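PDB 5X3E: kinesin-like protein from Caenorhabditis elegans, which probably converts ATP binding and hydrolysis into movement along microtubules, as a member of the kinesin-6 family. Local coordinates for residues A[55-60]-A[89-94]; A[95-100]-A[143-148]; A[207-210]-A[214-217]; A[305-310]-A[316-321]. All coordinates share one frame; numbering follows the deposited sequence.

Contact 1 of 4, residues A[55-60]-A[89-94]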
loop_
_atom_site.group_PDB
_atom_site.type_symbol
_atom_site.label_atom_id
_atom_site.label_comp_id
_atom_site.label_asym_id
_atom_site.label_seq_id
_atom_site.Cartn_x
_atom_site.Cartn_y
_atom_site.Cartn_z
ATOM N N ILE A 55 1.757 -8.629 25.778
ATOM C CA ILE A 55 1.058 -9.384 26.809
ATOM C C ILE A 55 0.149 -10.430 26.177
ATOM O O ILE A 55 0.519 -11.603 26.054
ATOM C CB ILE A 55 0.236 -8.455 27.717
ATOM C CG1 ILE A 55 1.075 -7.271 28.188
ATOM C CG2 ILE A 55 -0.297 -9.224 28.909
ATOM C CD1 ILE A 55 0.273 -6.270 28.983
ATOM N N ASP A 56 -1.049 -10.002 25.779
ATOM C CA ASP A 56 -2.141 -10.884 25.381
ATOM C C ASP A 56 -2.022 -11.418 23.962
ATOM O O ASP A 56 -2.950 -12.095 23.506
ATOM C CB ASP A 56 -3.480 -10.148 25.506
ATOM C CG ASP A 56 -3.935 -9.989 26.940
ATOM O OD1 ASP A 56 -3.137 -10.275 27.859
ATOM O OD2 ASP A 56 -5.094 -9.574 27.146
ATOM N N GLU A 57 -0.935 -11.119 23.249
ATOM C CA GLU A 57 -0.858 -11.257 21.795
ATOM C C GLU A 57 -1.862 -10.344 21.096
ATOM O O GLU A 57 -2.008 -10.400 19.869
ATOM C CB GLU A 57 -1.039 -12.720 21.344
ATOM C CG GLU A 57 -0.389 -13.095 20.002
ATOM C CD GLU A 57 1.127 -13.251 20.082
ATOM O OE1 GLU A 57 1.677 -13.208 21.201
ATOM O OE2 GLU A 57 1.771 -13.421 19.023
ATOM N N GLY A 58 -2.562 -9.513 21.867
ATOM C CA GLY A 58 -3.416 -8.458 21.360
ATOM C C GLY A 58 -3.314 -7.220 22.232
ATOM O O GLY A 58 -4.123 -6.295 22.101
ATOM N N SER A 59 -2.331 -7.197 23.136
ATOM C CA SER A 59 -2.137 -6.083 24.055
ATOM C C SER A 59 -0.650 -5.844 24.280
ATOM O O SER A 59 0.169 -6.761 24.158
ATOM C CB SER A 59 -2.825 -6.335 25.405
ATOM O OG SER A 59 -4.198 -6.641 25.229
ATOM N N ILE A 60 -0.316 -4.606 24.642
ATOM C CA ILE A 60 1.063 -4.171 24.848
ATOM C C ILE A 60 1.094 -3.208 26.026
ATOM O O ILE A 60 0.257 -2.304 26.114
ATOM C CB ILE A 60 1.645 -3.496 23.590
ATOM C CG1 ILE A 60 2.073 -4.545 22.568
ATOM C CG2 ILE A 60 2.817 -2.591 23.947
ATOM C CD1 ILE A 60 2.779 -3.958 21.379
ATOM N N GLU A 89 8.915 -10.622 18.420
ATOM C CA GLU A 89 10.128 -10.886 17.650
ATOM C C GLU A 89 10.105 -12.263 17.000
ATOM O O GLU A 89 10.751 -12.478 15.969
ATOM C CB GLU A 89 11.358 -10.773 18.548
ATOM C CG GLU A 89 11.375 -9.561 19.459
ATOM C CD GLU A 89 12.583 -9.559 20.379
ATOM O OE1 GLU A 89 12.732 -8.602 21.169
ATOM O OE2 GLU A 89 13.386 -10.515 20.304
ATOM N N ASN A 90 9.364 -13.204 17.580
ATOM C CA ASN A 90 9.360 -14.560 17.055
ATOM C C ASN A 90 8.496 -14.697 15.807
ATOM O O ASN A 90 8.744 -15.584 14.982
ATOM C CB ASN A 90 8.896 -15.525 18.141
ATOM C CG ASN A 90 9.724 -15.413 19.404
ATOM O OD1 ASN A 90 9.232 -14.982 20.448
ATOM N ND2 ASN A 90 10.992 -15.799 19.315
ATOM N N ASP A 91 7.487 -13.844 15.651
ATOM C CA ASP A 91 6.607 -13.910 14.490
ATOM C C ASP A 91 7.375 -13.477 13.244
ATOM O O ASP A 91 7.782 -12.316 13.130
ATOM C CB ASP A 91 5.377 -13.033 14.713
ATOM C CG ASP A 91 4.432 -13.602 15.760
ATOM O OD1 ASP A 91 4.041 -14.781 15.645
ATOM O OD2 ASP A 91 4.082 -12.866 16.705
ATOM N N GLY A 92 7.560 -14.402 12.299
ATOM C CA GLY A 92 8.326 -14.129 11.099
ATOM C C GLY A 92 7.497 -13.487 9.989
ATOM O O GLY A 92 6.318 -13.172 10.148
ATOM N N GLN A 93 8.151 -13.295 8.840
ATOM C CA GLN A 93 7.518 -12.602 7.719
ATOM C C GLN A 93 6.272 -13.339 7.248
ATOM O O GLN A 93 5.225 -12.724 7.004
ATOM C CB GLN A 93 8.508 -12.467 6.564
ATOM C CG GLN A 93 9.769 -11.697 6.886
ATOM C CD GLN A 93 9.537 -10.211 7.000
ATOM O OE1 GLN A 93 8.831 -9.741 7.892
ATOM N NE2 GLN A 93 10.131 -9.457 6.087
ATOM N N ALA A 94 6.375 -14.660 7.090
ATOM C CA ALA A 94 5.246 -15.449 6.610
ATOM C C ALA A 94 4.042 -15.308 7.533
ATOM O O ALA A 94 2.900 -15.229 7.066
ATOM C CB ALA A 94 5.655 -16.914 6.478
#
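Glu57 and Asp91 meet through their carboxylates alone, two like charges at the surface of the motor domain. Glu57 OE2 lies 3.3 Å from Asp91 OD2. Both atoms are acceptors, so the approach is not a bond between them, and the two carboxylate planes are turned 74° apart. The side chains come from opposite directions, that of Glu57 bending at its second torsion (chi2 75°) to carry its carboxylate to Asp91.

Hydrogen bonding and counter-charge come from beside the pair. Asp91 OD2 accepts the backbone N-H of Ser88, which ties the carboxylate back to its own loop. Arg85 NH2 makes long, weak ion pairs with Glu57 OE2 and Asp91 OD1, and its positive charge would probably offset part of their repulsion.

On the backbone, Ile55 N donates to Ser59 O at 2.9 Å, closing the turn that presents Glu57. This turn joins strands 52-54 and 59-62 of a small antiparallel sheet and is also bonded through its backbone to Val86 and Phe83. Asp91, in turn, sits in the loop between strand 86-87 and helix 93-109, one residue before the N-cap Gly92.

Contact 2 of 4, residues A[95-100]-A[143-148]. With SO4 (sulfate ion), chain Q.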
loop_
_atom_site.group_PDB
_atom_site.type_symbol
_atom_site.label_atom_id
_atom_site.label_comp_id
_atom_site.label_asym_id
_atom_site.label_seq_id
_atom_site.Cartn_x
_atom_site.Cartn_y
_atom_site.Cartn_z
ATOM N N THR A 95 4.275 -15.275 8.847
ATOM C CA THR A 95 3.164 -15.124 9.782
ATOM C C THR A 95 2.532 -13.745 9.665
ATOM O O THR A 95 1.301 -13.619 9.650
ATOM C CB THR A 95 3.633 -15.384 11.215
ATOM O OG1 THR A 95 4.075 -16.742 11.337
ATOM C CG2 THR A 95 2.505 -15.134 12.199
ATOM N N VAL A 96 3.360 -12.702 9.579
ATOM C CA VAL A 96 2.846 -11.352 9.370
ATOM C C VAL A 96 2.039 -11.286 8.081
ATOM O O VAL A 96 0.900 -10.811 8.068
ATOM C CB VAL A 96 3.994 -10.329 9.362
ATOM C CG1 VAL A 96 3.481 -8.961 8.916
ATOM C CG2 VAL A 96 4.614 -10.232 10.734
ATOM N N PHE A 97 2.610 -11.793 6.985
ATOM C CA PHE A 97 1.973 -11.674 5.675
ATOM C C PHE A 97 0.577 -12.295 5.664
ATOM O O PHE A 97 -0.376 -11.691 5.156
ATOM C CB PHE A 97 2.859 -12.321 4.612
ATOM C CG PHE A 97 2.179 -12.503 3.292
ATOM C CD1 PHE A 97 1.852 -11.406 2.512
ATOM C CD2 PHE A 97 1.860 -13.770 2.832
ATOM C CE1 PHE A 97 1.220 -11.568 1.290
ATOM C CE2 PHE A 97 1.232 -13.941 1.615
ATOM C CZ PHE A 97 0.913 -12.840 0.841
ATOM N N GLU A 98 0.431 -13.504 6.210
ATOM C CA GLU A 98 -0.882 -14.147 6.206
ATOM C C GLU A 98 -1.886 -13.382 7.062
ATOM O O GLU A 98 -3.062 -13.271 6.701
ATOM C CB GLU A 98 -0.773 -15.593 6.684
ATOM C CG GLU A 98 0.132 -16.463 5.832
ATOM C CD GLU A 98 0.011 -17.927 6.189
ATOM O OE1 GLU A 98 -1.046 -18.312 6.739
ATOM O OE2 GLU A 98 0.967 -18.688 5.927
ATOM N N ARG A 99 -1.447 -12.869 8.210
ATOM C CA ARG A 99 -2.334 -12.170 9.132
ATOM C C ARG A 99 -2.626 -10.737 8.693
ATOM O O ARG A 99 -3.615 -10.147 9.142
ATOM C CB ARG A 99 -1.710 -12.207 10.535
ATOM C CG ARG A 99 -2.557 -11.627 11.654
ATOM C CD ARG A 99 -3.978 -12.127 11.596
ATOM N NE ARG A 99 -4.815 -11.487 12.605
ATOM C CZ ARG A 99 -5.344 -10.274 12.477
ATOM N NH1 ARG A 99 -5.117 -9.560 11.381
ATOM N NH2 ARG A 99 -6.100 -9.772 13.445
ATOM N N THR A 100 -1.811 -10.189 7.798
ATOM C CA THR A 100 -1.866 -8.791 7.403
ATOM C C THR A 100 -2.370 -8.572 5.981
ATOM O O THR A 100 -3.022 -7.557 5.722
ATOM C CB THR A 100 -0.468 -8.168 7.578
ATOM O OG1 THR A 100 -0.247 -7.883 8.965
ATOM C CG2 THR A 100 -0.294 -6.923 6.812
ATOM N N PRO A 143 6.462 -7.990 -1.837
ATOM C CA PRO A 143 6.740 -9.039 -2.834
ATOM C C PRO A 143 5.872 -10.269 -2.654
ATOM O O PRO A 143 5.425 -10.854 -3.650
ATOM C CB PRO A 143 8.226 -9.348 -2.615
ATOM C CG PRO A 143 8.767 -8.168 -1.872
ATOM C CD PRO A 143 7.646 -7.723 -1.001
ATOM N N ARG A 144 5.603 -10.671 -1.406
ATOM C CA ARG A 144 4.712 -11.804 -1.173
ATOM C C ARG A 144 3.315 -11.518 -1.701
ATOM O O ARG A 144 2.668 -12.402 -2.277
ATOM C CB ARG A 144 4.661 -12.148 0.316
ATOM C CG ARG A 144 5.990 -12.595 0.904
ATOM C CD ARG A 144 5.854 -12.907 2.384
ATOM N NE ARG A 144 7.156 -13.126 3.005
ATOM C CZ ARG A 144 7.709 -14.322 3.171
ATOM N NH1 ARG A 144 7.064 -15.410 2.771
ATOM N NH2 ARG A 144 8.902 -14.431 3.741
ATOM N N THR A 145 2.821 -10.296 -1.486
ATOM C CA THR A 145 1.525 -9.913 -2.036
ATOM C C THR A 145 1.529 -10.010 -3.558
ATOM O O THR A 145 0.599 -10.562 -4.158
ATOM C CB THR A 145 1.150 -8.502 -1.583
ATOM O OG1 THR A 145 0.947 -8.491 -0.166
ATOM C CG2 THR A 145 -0.130 -8.067 -2.266
ATOM N N LEU A 146 2.568 -9.474 -4.203
ATOM C CA LEU A 146 2.668 -9.594 -5.655
ATOM C C LEU A 146 2.702 -11.054 -6.087
ATOM O O LEU A 146 2.053 -11.432 -7.071
ATOM C CB LEU A 146 3.910 -8.868 -6.168
ATOM C CG LEU A 146 3.934 -7.343 -6.082
ATOM C CD1 LEU A 146 5.347 -6.826 -6.359
ATOM C CD2 LEU A 146 2.914 -6.742 -7.052
ATOM N N ASP A 147 3.469 -11.883 -5.373
ATOM C CA ASP A 147 3.516 -13.313 -5.672
ATOM C C ASP A 147 2.128 -13.933 -5.607
ATOM O O ASP A 147 1.674 -14.578 -6.559
ATOM C CB ASP A 147 4.452 -14.024 -4.690
ATOM C CG ASP A 147 5.915 -13.807 -5.008
ATOM O OD1 ASP A 147 6.252 -13.634 -6.198
ATOM O OD2 ASP A 147 6.729 -13.822 -4.058
ATOM N N VAL A 148 1.437 -13.741 -4.484
ATOM C CA VAL A 148 0.159 -14.404 -4.261
ATOM C C VAL A 148 -0.895 -13.909 -5.246
ATOM O O VAL A 148 -1.717 -14.698 -5.734
ATOM C CB VAL A 148 -0.274 -14.212 -2.799
ATOM C CG1 VAL A 148 -1.697 -14.668 -2.602
ATOM C CG2 VAL A 148 0.667 -14.982 -1.886
HETATM S S SO4 Q . -4.972 -14.443 14.975
HETATM O O1 SO4 Q . -3.666 -14.110 14.405
HETATM O O2 SO4 Q . -4.795 -15.403 16.063
HETATM O O3 SO4 Q . -5.617 -13.232 15.484
HETATM O O4 SO4 Q . -5.813 -15.042 13.943
#
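Helices 95-100 and 143-148 cross at -62° with their axes 10.9 Å apart, and the backbones come nearest at Phe97 and Arg144. The Phe97 ring bridges them. With CG anti to the backbone N (chi1 168°), the ring reaches across to the second helix, where Arg144 CB sits over one face in a CH-pi contact, 3.6 Å from the ring centroid and 12° off its normal. The rim of the ring is met by two further residues. Thr145 OG1 lies in the ring plane 3.4 Å from Phe97 CE1, its hydroxyl hydrogen-bonded to Leu141 O, while Val148 CG2 touches Phe97 CZ at 3.5 Å. Beyond its aliphatic part, Arg144 leads away to a salt bridge with Glu202 and to the carbonyls of Thr139 and Glu136. Replacing Phe97 by an alanine would probably leave Arg144 CB and Val148 CG2 without the surface they pack on and open a gap between the helices. Elsewhere on its helix, Arg99 forms a salt bridge with Glu37 and weak hydrogen bonds from NE to a sulfate ion, probably from the crystallisation liquor. Such helix-on-helix packing belongs to the helix layer flanking the central sheet in kinesin motor domains, of the P-loop NTPase clan.

Contact 3 of 4, residues A[207-210]-A[214-217]. With SO4 (sulfate ion), chain T; SO4 (sulfate ion), chain J.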
loop_
_atom_site.group_PDB
_atom_site.type_symbol
_atom_site.label_atom_id
_atom_site.label_comp_id
_atom_site.label_asym_id
_atom_site.label_seq_id
_atom_site.Cartn_x
_atom_site.Cartn_y
_atom_site.Cartn_z
ATOM N N SER A 207 -7.989 -18.713 -3.567
ATOM C CA SER A 207 -9.124 -18.848 -4.465
ATOM C C SER A 207 -10.049 -17.646 -4.310
ATOM O O SER A 207 -10.010 -16.925 -3.311
ATOM C CB SER A 207 -9.899 -20.131 -4.176
ATOM O OG SER A 207 -10.528 -20.029 -2.915
ATOM N N GLY A 208 -10.887 -17.436 -5.319
ATOM C CA GLY A 208 -11.845 -16.355 -5.267
ATOM C C GLY A 208 -11.875 -15.519 -6.527
ATOM O O GLY A 208 -12.737 -14.649 -6.679
ATOM N N TYR A 209 -10.937 -15.763 -7.438
ATOM C CA TYR A 209 -10.943 -15.047 -8.701
ATOM C C TYR A 209 -12.154 -15.448 -9.534
ATOM O O TYR A 209 -12.546 -16.615 -9.573
ATOM C CB TYR A 209 -9.661 -15.303 -9.489
ATOM C CG TYR A 209 -9.650 -14.547 -10.798
ATOM C CD1 TYR A 209 -10.043 -15.158 -11.984
ATOM C CD2 TYR A 209 -9.270 -13.212 -10.843
ATOM C CE1 TYR A 209 -10.049 -14.460 -13.177
ATOM C CE2 TYR A 209 -9.274 -12.506 -12.028
ATOM C CZ TYR A 209 -9.664 -13.130 -13.191
ATOM O OH TYR A 209 -9.664 -12.424 -14.371
ATOM N N ASN A 210 -12.731 -14.468 -10.222
ATOM C CA ASN A 210 -13.950 -14.652 -11.004
ATOM C C ASN A 210 -13.550 -15.093 -12.407
ATOM O O ASN A 210 -13.175 -14.270 -13.245
ATOM C CB ASN A 210 -14.747 -13.354 -11.020
ATOM C CG ASN A 210 -16.060 -13.478 -11.754
ATOM O OD1 ASN A 210 -16.405 -14.539 -12.278
ATOM N ND2 ASN A 210 -16.812 -12.384 -11.787
ATOM N N VAL A 214 -11.731 -11.545 -17.358
ATOM C CA VAL A 214 -10.377 -11.459 -17.869
ATOM C C VAL A 214 -9.682 -10.318 -17.141
ATOM O O VAL A 214 -10.331 -9.359 -16.711
ATOM C CB VAL A 214 -10.419 -11.252 -19.391
ATOM C CG1 VAL A 214 -9.090 -10.941 -19.883
ATOM C CG2 VAL A 214 -10.854 -12.536 -20.042
ATOM N N CYS A 215 -8.362 -10.403 -16.982
ATOM C CA CYS A 215 -7.698 -9.412 -16.148
ATOM C C CYS A 215 -6.300 -9.077 -16.653
ATOM O O CYS A 215 -5.707 -9.788 -17.469
ATOM C CB CYS A 215 -7.607 -9.888 -14.697
ATOM S SG CYS A 215 -6.394 -11.214 -14.461
ATOM N N SER A 216 -5.778 -7.977 -16.111
ATOM C CA SER A 216 -4.403 -7.537 -16.291
ATOM C C SER A 216 -4.016 -6.730 -15.060
ATOM O O SER A 216 -4.874 -6.131 -14.402
ATOM C CB SER A 216 -4.227 -6.693 -17.561
ATOM O OG SER A 216 -2.871 -6.316 -17.718
ATOM N N VAL A 217 -2.725 -6.709 -14.747
ATOM C CA VAL A 217 -2.234 -6.048 -13.544
ATOM C C VAL A 217 -1.468 -4.794 -13.948
ATOM O O VAL A 217 -0.574 -4.840 -14.804
ATOM C CB VAL A 217 -1.358 -6.987 -12.694
ATOM C CG1 VAL A 217 -0.850 -6.259 -11.454
ATOM C CG2 VAL A 217 -2.148 -8.221 -12.287
HETATM S S SO4 T . -7.950 -19.875 0.313
HETATM O O1 SO4 T . -6.684 -20.568 0.086
HETATM O O2 SO4 T . -8.967 -20.850 0.702
HETATM O O3 SO4 T . -7.786 -18.883 1.374
HETATM O O4 SO4 T . -8.370 -19.209 -0.915
HETATM S S SO4 J . -15.984 -9.114 -9.850
HETATM O O1 SO4 J . -14.792 -9.610 -9.168
HETATM O O2 SO4 J . -17.173 -9.669 -9.210
HETATM O O3 SO4 J . -16.034 -7.654 -9.785
HETATM O O4 SO4 J . -15.955 -9.531 -11.246
#
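Tyr209 and Cys215 are brought together by their first torsions: the tyrosine CG stands opposite the backbone N (chi1 -179°), carrying the ring towards the strand, while Cys215 SG lies between its own N and carbonyl carbon (chi1 72°). The phenol oxygen makes the closest approach. Tyr209 OH is 3.3 Å from Cys215 CB and 3.5 Å from Val214 C, so it rests on the strand backbone, held there by a hydrogen bond to Met213 O. The sulfur lies 4.9 Å from the Tyr209 ring centroid, 55° off the normal, an oblique placement, with Cys215 SG 4.0 Å from Tyr209 CE2.

Each end of segment 207-210 meets a sulfate ion, probably from the crystallisation liquor. Ser207 grips O4 of one sulfate twice, through its N at 2.7 Å and its OG at 3.1 Å. Asn210 ND2 donates to O4 of the other at 3.0 Å, while its OD1 accepts the N-H of Asp212 in the manner of an Asx turn.

The sulfur-aromatic contact and the phenol hydrogen bond join the loop before strand 213-225 to the start of that strand, which runs beside strand 296-307 in the mixed sheet of the kinesin motor domain.

Contact 4 of 4, residues A[305-310]-A[316-321]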
loop_
_atom_site.group_PDB
_atom_site.type_symbol
_atom_site.label_atom_id
_atom_site.label_comp_id
_atom_site.label_asym_id
_atom_site.label_seq_id
_atom_site.Cartn_x
_atom_site.Cartn_y
_atom_site.Cartn_z
ATOM N N MET A 305 -10.115 -5.665 -14.594
ATOM C CA MET A 305 -10.906 -6.809 -15.026
ATOM C C MET A 305 -11.963 -6.391 -16.042
ATOM O O MET A 305 -12.412 -5.243 -16.057
ATOM C CB MET A 305 -11.579 -7.496 -13.826
ATOM C CG MET A 305 -10.615 -8.287 -12.954
ATOM S SD MET A 305 -11.200 -8.581 -11.273
ATOM C CE MET A 305 -12.775 -9.330 -11.608
ATOM N N ALA A 306 -12.343 -7.332 -16.905
ATOM C CA ALA A 306 -13.431 -7.130 -17.854
ATOM C C ALA A 306 -14.049 -8.483 -18.171
ATOM O O ALA A 306 -13.354 -9.505 -18.122
ATOM C CB ALA A 306 -12.958 -6.452 -19.148
ATOM N N PRO A 307 -15.342 -8.524 -18.491
ATOM C CA PRO A 307 -16.001 -9.802 -18.789
ATOM C C PRO A 307 -15.320 -10.541 -19.932
ATOM O O PRO A 307 -15.020 -9.962 -20.979
ATOM C CB PRO A 307 -17.426 -9.382 -19.166
ATOM C CG PRO A 307 -17.633 -8.093 -18.461
ATOM C CD PRO A 307 -16.298 -7.407 -18.430
ATOM N N ARG A 308 -15.083 -11.835 -19.722
ATOM C CA ARG A 308 -14.447 -12.647 -20.747
ATOM C C ARG A 308 -15.368 -12.819 -21.945
ATOM O O ARG A 308 -16.575 -13.023 -21.799
ATOM C CB ARG A 308 -14.060 -14.019 -20.197
ATOM C CG ARG A 308 -13.323 -14.839 -21.233
ATOM C CD ARG A 308 -12.843 -16.180 -20.735
ATOM N NE ARG A 308 -12.166 -16.897 -21.812
ATOM C CZ ARG A 308 -11.745 -18.153 -21.727
ATOM N NH1 ARG A 308 -11.933 -18.841 -20.609
ATOM N NH2 ARG A 308 -11.140 -18.717 -22.764
ATOM N N ALA A 309 -14.789 -12.733 -23.138
ATOM C CA ALA A 309 -15.559 -12.870 -24.364
ATOM C C ALA A 309 -15.786 -14.339 -24.697
ATOM O O ALA A 309 -14.882 -15.170 -24.572
ATOM C CB ALA A 309 -14.845 -12.174 -25.522
ATOM N N TYR A 310 -17.007 -14.658 -25.101
ATOM C CA TYR A 310 -17.326 -15.997 -25.564
ATOM C C TYR A 310 -16.980 -16.134 -27.048
ATOM O O TYR A 310 -16.595 -15.170 -27.715
ATOM C CB TYR A 310 -18.803 -16.306 -25.316
ATOM C CG TYR A 310 -19.164 -16.413 -23.847
ATOM C CD1 TYR A 310 -18.955 -17.592 -23.142
ATOM C CD2 TYR A 310 -19.714 -15.330 -23.163
ATOM C CE1 TYR A 310 -19.284 -17.698 -21.801
ATOM C CE2 TYR A 310 -20.045 -15.424 -21.819
ATOM C CZ TYR A 310 -19.826 -16.612 -21.142
ATOM O OH TYR A 310 -20.150 -16.718 -19.804
ATOM N N TYR A 316 -9.773 -13.317 -23.983
ATOM C CA TYR A 316 -9.892 -11.933 -24.409
ATOM C C TYR A 316 -11.116 -11.313 -23.761
ATOM O O TYR A 316 -12.117 -12.007 -23.543
ATOM C CB TYR A 316 -9.985 -11.833 -25.938
ATOM C CG TYR A 316 -9.325 -10.598 -26.487
ATOM C CD1 TYR A 316 -7.951 -10.556 -26.680
ATOM C CD2 TYR A 316 -10.073 -9.473 -26.816
ATOM C CE1 TYR A 316 -7.338 -9.426 -27.176
ATOM C CE2 TYR A 316 -9.464 -8.336 -27.315
ATOM C CZ TYR A 316 -8.095 -8.324 -27.492
ATOM O OH TYR A 316 -7.471 -7.207 -27.979
ATOM N N PRO A 317 -11.072 -10.024 -23.441
ATOM C CA PRO A 317 -12.254 -9.356 -22.892
ATOM C C PRO A 317 -13.253 -8.999 -23.982
ATOM O O PRO A 317 -12.926 -8.921 -25.168
ATOM C CB PRO A 317 -11.671 -8.087 -22.260
ATOM C CG PRO A 317 -10.488 -7.780 -23.120
ATOM C CD PRO A 317 -9.900 -9.129 -23.463
ATOM N N THR A 318 -14.491 -8.776 -23.550
ATOM C CA THR A 318 -15.461 -8.129 -24.420
ATOM C C THR A 318 -14.994 -6.704 -24.707
ATOM O O THR A 318 -14.380 -6.048 -23.860
ATOM C CB THR A 318 -16.843 -8.113 -23.766
ATOM O OG1 THR A 318 -16.763 -7.479 -22.485
ATOM C CG2 THR A 318 -17.349 -9.537 -23.577
ATOM N N MET A 319 -15.297 -6.215 -25.910
ATOM C CA MET A 319 -14.717 -4.948 -26.342
ATOM C C MET A 319 -15.279 -3.748 -25.592
ATOM O O MET A 319 -14.645 -2.687 -25.591
ATOM C CB MET A 319 -14.931 -4.765 -27.845
ATOM C CG MET A 319 -14.192 -5.782 -28.702
ATOM S SD MET A 319 -12.411 -5.753 -28.408
ATOM C CE MET A 319 -12.034 -4.058 -28.854
ATOM N N ASP A 320 -16.417 -3.895 -24.919
ATOM C CA ASP A 320 -17.074 -2.778 -24.240
ATOM C C ASP A 320 -16.281 -2.391 -22.995
ATOM O O ASP A 320 -16.356 -3.056 -21.960
ATOM C CB ASP A 320 -18.511 -3.153 -23.891
ATOM C CG ASP A 320 -19.273 -2.017 -23.229
ATOM O OD1 ASP A 320 -20.406 -2.261 -22.759
ATOM O OD2 ASP A 320 -18.746 -0.884 -23.180
ATOM N N SER A 321 -15.516 -1.297 -23.102
ATOM C CA SER A 321 -14.679 -0.817 -22.004
ATOM C C SER A 321 -15.492 -0.362 -20.796
ATOM O O SER A 321 -14.957 -0.334 -19.683
ATOM C CB SER A 321 -13.775 0.323 -22.481
ATOM O OG SER A 321 -14.495 1.531 -22.645
HETATM O O HOH W 1 -12.016 -15.327 -24.060
#
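Arg308 and Pro317 are joined by a single backbone bridge in the connection between strands 296-307 and 325-333, which are antiparallel neighbours in the central sheet of the motor domain. The two bonds lie on neighbouring residues: Thr318 N donates to Pro307 O at 2.9 Å, almost in line with the carbonyl (C=O...N 175°), and Ala309 N donates to Tyr316 O at 2.8 Å.

Pro307 O is gripped further. Thr318 OG1 lies between its own backbone N and carbonyl carbon (chi1 56°) and adds a weak bond to this oxygen at 3.4 Å, while Pro317 CA makes a C-H...O contact with it at 3.4 Å. The other branch of Thr318, CG2, comes to 3.9 Å from Ala309 CA. Were Thr318 an alanine, the backbone bond could remain, but Pro307 O would probably lose its second donor and Ala309 its methyl contact with CG2. Ala306 CB meets Pro317 CB at 3.7 Å.

Outside this shell, Phe162 packs on both Ala306 and Pro317, with Ile172 also against Pro317, and Arg173 O holds the hydroxyl of Tyr316. Arg308 NH2 makes a weak hydrogen bond to Ser314 O. Its extended chain brings NE to a water that also serves the bridge: the water accepts from Arg308 NE at 2.7 Å and from Tyr316 N at 3.0 Å, and lies close to Ala309 O.

Contacts 2 and 3 are buried, contact 4 partly so, and contact 1 lies at the surface. Contacts 1 and 2 share helix 93-109: the loop leading into it carries the acidic pair of contact 1, and its first full turns carry the aromatic packing of contact 2. Contact 4 lies on the opposite side of the chain's centre from contact 1 and touches contact 3 through neighbouring strands 213-225 and 296-307, Val214 N lying 2.7 Å from Ala306 O. Chemistry follows place. Charge against charge, probably eased by a nearby arginine, marks the outer loops; ring packing joins the helices; a sulfur and ring meet at a strand start; backbone bonds and a water dominate the connection between strands 296-307 and 325-333.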